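Local coordinates for protein hydratase ChsH1 (Mycobacterium tuberculosis, PDB 4W78) that hydrates the enoyl-CoA intermediate 3-oxo-4,17-pregnadiene-20-carboxyl-CoA during cholesterol side-chain degradation, working in complex with its partner ChsH2, at residues D25-Q29 / L113-V119; F92-Y97 / E138-I142; Y97-T103 / R161-P167. All coordinates share one frame; numbering follows the deposited sequence.

Interaction 1 (D25-Q29 / L113-V119)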
loop_
_atom_site.group_PDB
_atom_site.type_symbol
_atom_site.label_atom_id
_atom_site.label_comp_id
_atom_site.label_asym_id
_atom_site.label_seq_id
_atom_site.Cartn_x
_atom_site.Cartn_y
_atom_site.Cartn_z
ATOM N N ASP A 25 10.402 9.369 3.228
ATOM C CA ASP A 25 11.523 8.622 2.658
ATOM C C ASP A 25 12.125 9.411 1.515
ATOM O O ASP A 25 11.436 10.188 0.860
ATOM C CB ASP A 25 11.045 7.279 2.065
ATOM C CG ASP A 25 10.018 6.577 2.931
ATOM O OD1 ASP A 25 10.416 5.982 3.944
ATOM O OD2 ASP A 25 8.815 6.630 2.595
ATOM N N PRO A 26 13.415 9.184 1.232
ATOM C CA PRO A 26 13.940 9.638 -0.048
ATOM C C PRO A 26 13.210 8.911 -1.169
ATOM O O PRO A 26 12.622 7.863 -0.921
ATOM C CB PRO A 26 15.401 9.167 -0.020
ATOM C CG PRO A 26 15.682 8.817 1.413
ATOM C CD PRO A 26 14.382 8.366 1.979
ATOM N N VAL A 27 13.243 9.461 -2.383
ATOM C CA VAL A 27 12.791 8.712 -3.561
ATOM C C VAL A 27 13.474 7.353 -3.503
ATOM O O VAL A 27 14.676 7.262 -3.199
ATOM C CB VAL A 27 13.191 9.458 -4.844
ATOM C CG1 VAL A 27 12.847 8.632 -6.098
ATOM C CG2 VAL A 27 12.511 10.838 -4.877
ATOM N N ASN A 28 12.717 6.284 -3.739
ATOM C CA ASN A 28 13.279 4.952 -3.530
ATOM C C ASN A 28 12.652 3.901 -4.428
ATOM O O ASN A 28 11.469 3.991 -4.767
ATOM C CB ASN A 28 13.153 4.539 -2.056
ATOM C CG ASN A 28 11.730 4.364 -1.622
ATOM O OD1 ASN A 28 11.164 3.278 -1.747
ATOM N ND2 ASN A 28 11.140 5.428 -1.081
ATOM N N GLN A 29 13.465 2.922 -4.808
ATOM C CA GLN A 29 13.033 1.865 -5.713
ATOM C C GLN A 29 11.848 1.013 -5.202
ATOM O O GLN A 29 10.960 0.705 -5.994
ATOM C CB GLN A 29 14.213 0.976 -6.137
ATOM C CG GLN A 29 13.870 0.120 -7.357
ATOM C CD GLN A 29 13.669 0.978 -8.595
ATOM O OE1 GLN A 29 14.482 1.866 -8.860
ATOM N NE2 GLN A 29 12.589 0.730 -9.353
ATOM N N LEU A 113 13.357 12.878 -10.976
ATOM C CA LEU A 113 14.086 12.607 -9.733
ATOM C C LEU A 113 14.759 11.240 -9.725
ATOM O O LEU A 113 14.287 10.287 -10.356
ATOM C CB LEU A 113 13.139 12.703 -8.540
ATOM C CG LEU A 113 12.342 13.999 -8.460
ATOM C CD1 LEU A 113 11.427 13.929 -7.247
ATOM C CD2 LEU A 113 13.276 15.215 -8.398
ATOM N N LEU A 114 15.854 11.140 -8.981
ATOM C CA LEU A 114 16.601 9.895 -8.852
ATOM C C LEU A 114 16.403 9.264 -7.476
ATOM O O LEU A 114 16.293 9.976 -6.480
ATOM C CB LEU A 114 18.092 10.178 -9.045
ATOM C CG LEU A 114 18.493 10.825 -10.369
ATOM C CD1 LEU A 114 19.913 11.384 -10.263
ATOM C CD2 LEU A 114 18.418 9.784 -11.479
ATOM N N PRO A 115 16.346 7.923 -7.409
ATOM C CA PRO A 115 16.390 7.264 -6.102
ATOM C C PRO A 115 17.515 7.823 -5.225
ATOM O O PRO A 115 18.629 8.049 -5.715
ATOM C CB PRO A 115 16.644 5.800 -6.461
ATOM C CG PRO A 115 15.950 5.643 -7.794
ATOM C CD PRO A 115 16.179 6.957 -8.514
ATOM N N GLY A 116 17.197 8.080 -3.960
ATOM C CA GLY A 116 18.143 8.650 -3.017
ATOM C C GLY A 116 17.912 10.130 -2.773
ATOM O O GLY A 116 18.291 10.658 -1.726
ATOM N N GLU A 117 17.271 10.807 -3.724
ATOM C CA GLU A 117 16.972 12.221 -3.542
ATOM C C GLU A 117 15.845 12.414 -2.545
ATOM O O GLU A 117 14.867 11.670 -2.565
ATOM C CB GLU A 117 16.641 12.893 -4.868
ATOM C CG GLU A 117 17.819 12.880 -5.827
ATOM C CD GLU A 117 17.659 13.865 -6.960
ATOM O OE1 GLU A 117 16.808 13.631 -7.844
ATOM O OE2 GLU A 117 18.393 14.876 -6.955
ATOM N N GLN A 118 16.014 13.395 -1.667
ATOM C CA GLN A 118 15.065 13.704 -0.598
ATOM C C GLN A 118 14.239 14.941 -0.958
ATOM O O GLN A 118 14.776 16.040 -1.076
ATOM C CB GLN A 118 15.835 13.971 0.701
ATOM C CG GLN A 118 15.002 14.555 1.834
ATOM C CD GLN A 118 14.048 13.535 2.434
ATOM O OE1 GLN A 118 14.477 12.510 2.976
ATOM N NE2 GLN A 118 12.749 13.811 2.347
ATOM N N VAL A 119 12.934 14.759 -1.119
ATOM C CA VAL A 119 12.039 15.856 -1.498
ATOM C C VAL A 119 11.411 16.523 -0.278
ATOM O O VAL A 119 11.198 15.878 0.755
ATOM C CB VAL A 119 10.924 15.324 -2.441
ATOM C CG1 VAL A 119 9.913 16.389 -2.776
ATOM C CG2 VAL A 119 11.545 14.760 -3.723
HETATM O O HOH W 1 11.609 12.080 -1.182
#

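Interaction 2 (F92-Y97 / E138-I142)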
loop_
_atom_site.group_PDB
_atom_site.type_symbol
_atom_site.label_atom_id
_atom_site.label_comp_id
_atom_site.label_asym_id
_atom_site.label_seq_id
_atom_site.Cartn_x
_atom_site.Cartn_y
_atom_site.Cartn_z
ATOM N N PHE A 92 -14.237 27.575 6.469
ATOM C CA PHE A 92 -15.387 27.247 5.615
ATOM C C PHE A 92 -16.366 26.245 6.218
ATOM O O PHE A 92 -17.581 26.362 6.015
ATOM C CB PHE A 92 -14.934 26.841 4.207
ATOM C CG PHE A 92 -14.436 28.004 3.405
ATOM C CD1 PHE A 92 -15.332 28.941 2.914
ATOM C CD2 PHE A 92 -13.080 28.197 3.190
ATOM C CE1 PHE A 92 -14.884 30.037 2.204
ATOM C CE2 PHE A 92 -12.626 29.291 2.469
ATOM C CZ PHE A 92 -13.527 30.210 1.975
ATOM N N ASP A 93 -15.850 25.286 6.980
ATOM C CA ASP A 93 -16.722 24.385 7.734
ATOM C C ASP A 93 -17.607 25.166 8.695
ATOM O O ASP A 93 -18.806 24.888 8.825
ATOM C CB ASP A 93 -15.901 23.364 8.522
ATOM C CG ASP A 93 -15.373 22.244 7.656
ATOM O OD1 ASP A 93 -15.786 22.149 6.480
ATOM O OD2 ASP A 93 -14.547 21.449 8.152
ATOM N N ASP A 94 -17.011 26.148 9.368
ATOM C CA ASP A 94 -17.728 26.945 10.357
ATOM C C ASP A 94 -18.820 27.792 9.716
ATOM O O ASP A 94 -19.830 28.114 10.349
ATOM C CB ASP A 94 -16.759 27.840 11.133
ATOM C CG ASP A 94 -15.970 27.075 12.173
ATOM O OD1 ASP A 94 -16.381 25.944 12.507
ATOM O OD2 ASP A 94 -14.950 27.608 12.664
ATOM N N ALA A 95 -18.609 28.151 8.455
ATOM C CA ALA A 95 -19.573 28.955 7.718
ATOM C C ALA A 95 -20.603 28.075 7.014
ATOM O O ALA A 95 -21.440 28.575 6.262
ATOM C CB ALA A 95 -18.857 29.849 6.715
ATOM N N GLY A 96 -20.533 26.768 7.253
ATOM C CA GLY A 96 -21.540 25.843 6.754
ATOM C C GLY A 96 -21.163 25.095 5.486
ATOM O O GLY A 96 -21.894 24.203 5.040
ATOM N N TYR A 97 -20.027 25.451 4.901
ATOM C CA TYR A 97 -19.595 24.818 3.660
ATOM C C TYR A 97 -18.841 23.530 3.974
ATOM O O TYR A 97 -17.643 23.437 3.750
ATOM C CB TYR A 97 -18.717 25.776 2.847
ATOM C CG TYR A 97 -19.402 27.081 2.507
ATOM C CD1 TYR A 97 -20.199 27.193 1.376
ATOM C CD2 TYR A 97 -19.252 28.203 3.319
ATOM C CE1 TYR A 97 -20.835 28.387 1.059
ATOM C CE2 TYR A 97 -19.879 29.400 3.009
ATOM C CZ TYR A 97 -20.669 29.485 1.875
ATOM O OH TYR A 97 -21.297 30.670 1.564
ATOM N N GLU A 138 -24.101 26.116 -3.195
ATOM C CA GLU A 138 -23.320 27.328 -2.997
ATOM C C GLU A 138 -21.961 26.957 -2.412
ATOM O O GLU A 138 -21.871 26.129 -1.502
ATOM C CB GLU A 138 -24.045 28.314 -2.078
ATOM C CG GLU A 138 -23.368 29.681 -1.987
ATOM C CD GLU A 138 -24.082 30.645 -1.052
ATOM O OE1 GLU A 138 -24.074 30.410 0.179
ATOM O OE2 GLU A 138 -24.645 31.648 -1.546
ATOM N N GLY A 139 -20.901 27.552 -2.944
ATOM C CA GLY A 139 -19.573 27.216 -2.472
ATOM C C GLY A 139 -18.497 28.247 -2.745
ATOM O O GLY A 139 -18.726 29.270 -3.395
ATOM N N TRP A 140 -17.309 27.964 -2.230
ATOM C CA TRP A 140 -16.135 28.796 -2.460
ATOM C C TRP A 140 -15.040 27.945 -3.055
ATOM O O TRP A 140 -14.832 26.814 -2.623
ATOM C CB TRP A 140 -15.621 29.355 -1.138
ATOM C CG TRP A 140 -16.462 30.441 -0.565
ATOM C CD1 TRP A 140 -17.709 30.318 -0.025
ATOM C CD2 TRP A 140 -16.103 31.819 -0.444
ATOM N NE1 TRP A 140 -18.154 31.537 0.421
ATOM C CE2 TRP A 140 -17.185 32.477 0.176
ATOM C CE3 TRP A 140 -14.969 32.560 -0.793
ATOM C CZ2 TRP A 140 -17.172 33.843 0.446
ATOM C CZ3 TRP A 140 -14.957 33.921 -0.523
ATOM C CH2 TRP A 140 -16.054 34.547 0.088
ATOM N N PHE A 141 -14.336 28.472 -4.050
ATOM C CA PHE A 141 -13.196 27.754 -4.604
ATOM C C PHE A 141 -11.921 28.212 -3.924
ATOM O O PHE A 141 -11.732 29.409 -3.702
ATOM C CB PHE A 141 -13.083 27.975 -6.117
ATOM C CG PHE A 141 -14.208 27.352 -6.913
ATOM C CD1 PHE A 141 -14.123 26.039 -7.323
ATOM C CD2 PHE A 141 -15.331 28.088 -7.254
ATOM C CE1 PHE A 141 -15.140 25.459 -8.065
ATOM C CE2 PHE A 141 -16.358 27.514 -7.991
ATOM C CZ PHE A 141 -16.256 26.198 -8.394
ATOM N N ILE A 142 -11.061 27.252 -3.604
ATOM C CA ILE A 142 -9.801 27.529 -2.911
ATOM C C ILE A 142 -8.654 26.933 -3.716
ATOM O O ILE A 142 -8.628 25.726 -3.979
ATOM C CB ILE A 142 -9.800 26.903 -1.517
ATOM C CG1 ILE A 142 -10.870 27.563 -0.650
ATOM C CG2 ILE A 142 -8.428 27.060 -0.860
ATOM C CD1 ILE A 142 -11.775 26.574 0.026
HETATM O O HOH W 2 -20.232 33.159 2.357
#

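Interaction 3 (Y97-T103 / R161-P167)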
loop_
_atom_site.group_PDB
_atom_site.type_symbol
_atom_site.label_atom_id
_atom_site.label_comp_id
_atom_site.label_asym_id
_atom_site.label_seq_id
_atom_site.Cartn_x
_atom_site.Cartn_y
_atom_site.Cartn_z
ATOM N N TYR A 97 -20.027 25.451 4.901
ATOM C CA TYR A 97 -19.595 24.818 3.660
ATOM C C TYR A 97 -18.841 23.530 3.974
ATOM O O TYR A 97 -17.643 23.437 3.750
ATOM C CB TYR A 97 -18.717 25.776 2.847
ATOM C CG TYR A 97 -19.402 27.081 2.507
ATOM C CD1 TYR A 97 -20.199 27.193 1.376
ATOM C CD2 TYR A 97 -19.252 28.203 3.319
ATOM C CE1 TYR A 97 -20.835 28.387 1.059
ATOM C CE2 TYR A 97 -19.879 29.400 3.009
ATOM C CZ TYR A 97 -20.669 29.485 1.875
ATOM O OH TYR A 97 -21.297 30.670 1.564
ATOM N N ILE A 98 -19.557 22.533 4.484
ATOM C CA ILE A 98 -18.924 21.328 5.017
ATOM C C ILE A 98 -18.532 20.309 3.954
ATOM O O ILE A 98 -17.716 19.424 4.209
ATOM C CB ILE A 98 -19.811 20.656 6.086
ATOM C CG1 ILE A 98 -21.218 20.411 5.534
ATOM C CG2 ILE A 98 -19.868 21.525 7.327
ATOM C CD1 ILE A 98 -22.204 19.853 6.544
ATOM N N GLY A 99 -19.099 20.447 2.760
ATOM C CA GLY A 99 -18.754 19.564 1.663
ATOM C C GLY A 99 -17.444 19.967 1.026
ATOM O O GLY A 99 -17.039 21.127 1.116
ATOM N N VAL A 100 -16.767 19.009 0.398
ATOM C CA VAL A 100 -15.530 19.305 -0.320
ATOM C C VAL A 100 -15.349 18.370 -1.516
ATOM O O VAL A 100 -15.719 17.193 -1.468
ATOM C CB VAL A 100 -14.287 19.270 0.614
ATOM C CG1 VAL A 100 -14.012 17.858 1.115
ATOM C CG2 VAL A 100 -13.057 19.836 -0.097
ATOM N N VAL A 101 -14.820 18.915 -2.604
ATOM C CA VAL A 101 -14.446 18.117 -3.767
ATOM C C VAL A 101 -13.243 18.782 -4.416
ATOM O O VAL A 101 -13.154 20.008 -4.453
ATOM C CB VAL A 101 -15.619 17.964 -4.785
ATOM C CG1 VAL A 101 -16.039 19.306 -5.365
ATOM C CG2 VAL A 101 -15.251 16.993 -5.904
ATOM N N ALA A 102 -12.293 17.987 -4.893
ATOM C CA ALA A 102 -11.213 18.553 -5.687
ATOM C C ALA A 102 -11.699 18.706 -7.125
ATOM O O ALA A 102 -12.362 17.816 -7.667
ATOM C CB ALA A 102 -9.970 17.680 -5.612
ATOM N N THR A 103 -11.400 19.842 -7.744
ATOM C CA THR A 103 -11.901 20.115 -9.088
ATOM C C THR A 103 -10.817 20.090 -10.173
ATOM O O THR A 103 -11.071 19.649 -11.300
ATOM C CB THR A 103 -12.640 21.468 -9.152
ATOM O OG1 THR A 103 -11.716 22.522 -8.861
ATOM C CG2 THR A 103 -13.787 21.503 -8.143
ATOM N N ARG A 161 -6.916 22.872 -6.836
ATOM C CA ARG A 161 -8.133 23.638 -6.603
ATOM C C ARG A 161 -9.226 22.755 -6.031
ATOM O O ARG A 161 -9.502 21.670 -6.550
ATOM C CB ARG A 161 -8.605 24.291 -7.895
ATOM C CG ARG A 161 -9.805 25.212 -7.781
ATOM C CD ARG A 161 -10.082 25.754 -9.194
ATOM N NE ARG A 161 -11.209 26.672 -9.303
ATOM C CZ ARG A 161 -12.259 26.471 -10.100
ATOM N NH1 ARG A 161 -12.337 25.376 -10.849
ATOM N NH2 ARG A 161 -13.235 27.364 -10.148
ATOM N N ILE A 162 -9.839 23.225 -4.951
ATOM C CA ILE A 162 -10.958 22.516 -4.355
ATOM C C ILE A 162 -12.157 23.432 -4.240
ATOM O O ILE A 162 -12.037 24.663 -4.310
ATOM C CB ILE A 162 -10.621 21.965 -2.950
ATOM C CG1 ILE A 162 -10.415 23.111 -1.955
ATOM C CG2 ILE A 162 -9.403 21.062 -3.007
ATOM C CD1 ILE A 162 -10.270 22.663 -0.488
ATOM N N LEU A 163 -13.320 22.812 -4.067
ATOM C CA LEU A 163 -14.565 23.518 -3.832
ATOM C C LEU A 163 -15.107 23.101 -2.472
ATOM O O LEU A 163 -15.308 21.908 -2.220
ATOM C CB LEU A 163 -15.577 23.155 -4.924
ATOM C CG LEU A 163 -17.009 23.627 -4.695
ATOM C CD1 LEU A 163 -17.121 25.152 -4.721
ATOM C CD2 LEU A 163 -17.926 22.985 -5.735
ATOM N N LYS A 164 -15.302 24.067 -1.583
ATOM C CA LYS A 164 -16.019 23.821 -0.333
ATOM C C LYS A 164 -17.442 24.311 -0.518
ATOM O O LYS A 164 -17.666 25.471 -0.867
ATOM C CB LYS A 164 -15.371 24.576 0.829
ATOM C CG LYS A 164 -13.985 24.080 1.191
ATOM C CD LYS A 164 -14.064 22.786 1.971
ATOM C CE LYS A 164 -14.607 23.032 3.368
ATOM N NZ LYS A 164 -15.154 21.770 3.943
ATOM N N PHE A 165 -18.415 23.437 -0.283
ATOM C CA PHE A 165 -19.783 23.756 -0.653
ATOM C C PHE A 165 -20.770 23.376 0.440
ATOM O O PHE A 165 -20.461 22.554 1.305
ATOM C CB PHE A 165 -20.155 23.061 -1.980
ATOM C CG PHE A 165 -20.114 21.552 -1.916
ATOM C CD1 PHE A 165 -18.947 20.858 -2.175
ATOM C CD2 PHE A 165 -21.262 20.828 -1.609
ATOM C CE1 PHE A 165 -18.911 19.476 -2.117
ATOM C CE2 PHE A 165 -21.229 19.449 -1.548
ATOM C CZ PHE A 165 -20.065 18.771 -1.804
ATOM N N LYS A 166 -21.949 23.985 0.381
ATOM C CA LYS A 166 -23.067 23.632 1.245
ATOM C C LYS A 166 -23.822 22.468 0.618
ATOM O O LYS A 166 -24.347 22.593 -0.488
ATOM C CB LYS A 166 -24.016 24.821 1.396
ATOM C CG LYS A 166 -23.563 25.884 2.382
ATOM C CD LYS A 166 -24.585 27.003 2.465
ATOM C CE LYS A 166 -24.425 27.809 3.742
ATOM N NZ LYS A 166 -23.038 28.313 3.881
ATOM N N PRO A 167 -23.874 21.326 1.318
ATOM C CA PRO A 167 -24.610 20.155 0.827
ATOM C C PRO A 167 -26.105 20.444 0.736
ATOM O O PRO A 167 -26.566 21.433 1.309
ATOM C CB PRO A 167 -24.337 19.100 1.902
ATOM C CG PRO A 167 -23.050 19.538 2.535
ATOM C CD PRO A 167 -23.163 21.033 2.572
#

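Interaction 1 (D25-Q29 / L113-V119)
Val-27 is the bump of this contact: its side chain pushes into the hollow on the inner side of the bend 113-119. CG1 stands anti to the backbone N (chi1 175°), which sends it over Pro-115 and the carbonyl O of Leu-114, while CG2 turns the other way, 4.0 Å from CD1 of Leu-113, the two side chains crossing at about a right angle, and 4.2 Å from CG2 of Val-119. The backbone of Val-27 is gripped at both ends. Its N donates to Glu-117 O at 2.7 Å, and its O accepts from Gly-116 N at 2.8 Å in a nearly straight bond (171°), though the donor is tilted from the carbonyl plane. Both partners belong to a type II beta turn, Leu-114 to Glu-117, with the positive phi of Gly-116 at its third position. The Glu-117 side chain reaches back to the start of the turn, where OE1 accepts from Leu-114 N and pairs with Arg-111. On the exposed Pro-26, CB lies against the carbonyl oxygens of Gly-116 and Glu-117. A water bridges Asp-25 O and Val-119 N. ND2 of Asn-28 returns to Pro-26 O at 2.9 Å, and its OD1 caps helix 29-39 through Met-31 N. The loop ahead of that helix is thus joined to the one entering strand 119-134, with Trp-70 of helix 67-70 against Val-27 and strand 139-150 behind Val-119.

Interaction 2 (F92-Y97 / E138-I142)
Phe-92 drives one corner of its ring, CE1, onto a face of the Trp-140 indole, reaching CG at 3.2 Å. This is the tight half of the contact. The phenyl plane lies 46° from that of the five-membered ring of Trp-140, neither stacked nor perpendicular, and the far side of the phenyl ring meets CD1 of Ile-142 at 3.8 Å from CE2. Tyr-97 completes an aromatic cluster: the edge of the same five-membered ring, led by CD1, comes over a face of the phenol, with planes at 78° and centroids 4.8 Å apart. A Schellman motif at Gly-96 ends the helix, and the Tyr-97 N bonds back to Phe-92 O, which brings both rings to bear on the same tryptophan. Packing gives way to polar contacts at the phenol's outer end. There Tyr-97 OH lies 3.1 Å from OE1 of Glu-138, reached by an extended glutamate chain. A water 2.8 Å from Tyr-97 OH also accepts a bond from NE1 of Trp-140, so the indole N-H has a water as acceptor. Helix 85-94 is in this way seated at its C-terminal end on the start of strand 139-150, while Ile-5 of helix 3-13 and Val-128 of strand 119-134 close round Phe-92 and Trp-140.

Interaction 3 (Y97-T103 / R161-P167)
The NZ of Lys-164 is held by several oxygens at once: a salt bridge to Asp-93 of helix 85-94, and weak bonds to Tyr-97 O (3.0 Å) and Gly-99 O. Bends at chi2 and chi3 curl the chain back toward strand 99-103, laying CD against CG2 of Val-100 at 3.7 Å. The strands 99-103 and 161-165 run antiparallel, with Gly-99/Phe-165 and Val-101/Leu-163 as hydrogen-bonded pairs, alternating with the non-hydrogen-bonded pairs Val-100/Lys-164 and Ala-102/Ile-162. Leu-163 N to Val-101 O is the shortest of these bonds, 2.8 Å, and runs close to straight (169°). A classic beta bulge starts the strand, Ile-98 and Gly-99 both facing Phe-165. With chi1 at 62°, the Phe-165 ring swings across to lie directly against Gly-99, whose CA sits over the ring centre at 3.8 Å from the centroid in a CH-pi contact. Ile-98 CG1 packs 3.6 Å from CD of Pro-167. Lys-166 puts its NZ over one face of the Tyr-97 ring, 3.4 Å from the centroid, a cation-pi contact, and also donates to Ala-95 O. At the far end Thr-103 N bonds Arg-161 O. Two lysine ammonium groups are therefore gathered round the end of helix 85-94 by a carboxylate, carbonyls and a pi face, which probably steadies their charges where the chain enters the sheet.

From the N terminus, the loop 25-29 leading into helix 29-39 is the first of these segments to meet its partner, 113-119, closing a long loop that holds most of the helices. Residues 92-97, inside that loop, reach out to 138-142, and 97-103 reaches further still, to 161-167. All three contacts therefore cross one another in sequence. Interactions 2 and 3 share Tyr-97 and have centres about 7 Å apart, joined also by a probable backbone bond from Lys-166 to Glu-138; together they fix the helix 85-94 and its exit into strand 99-109, outermost within this chain, onto the hot-dog sheet. Interaction 1 lies on the opposite side of the chain's centre, about 37 and 33 Å from them between centres.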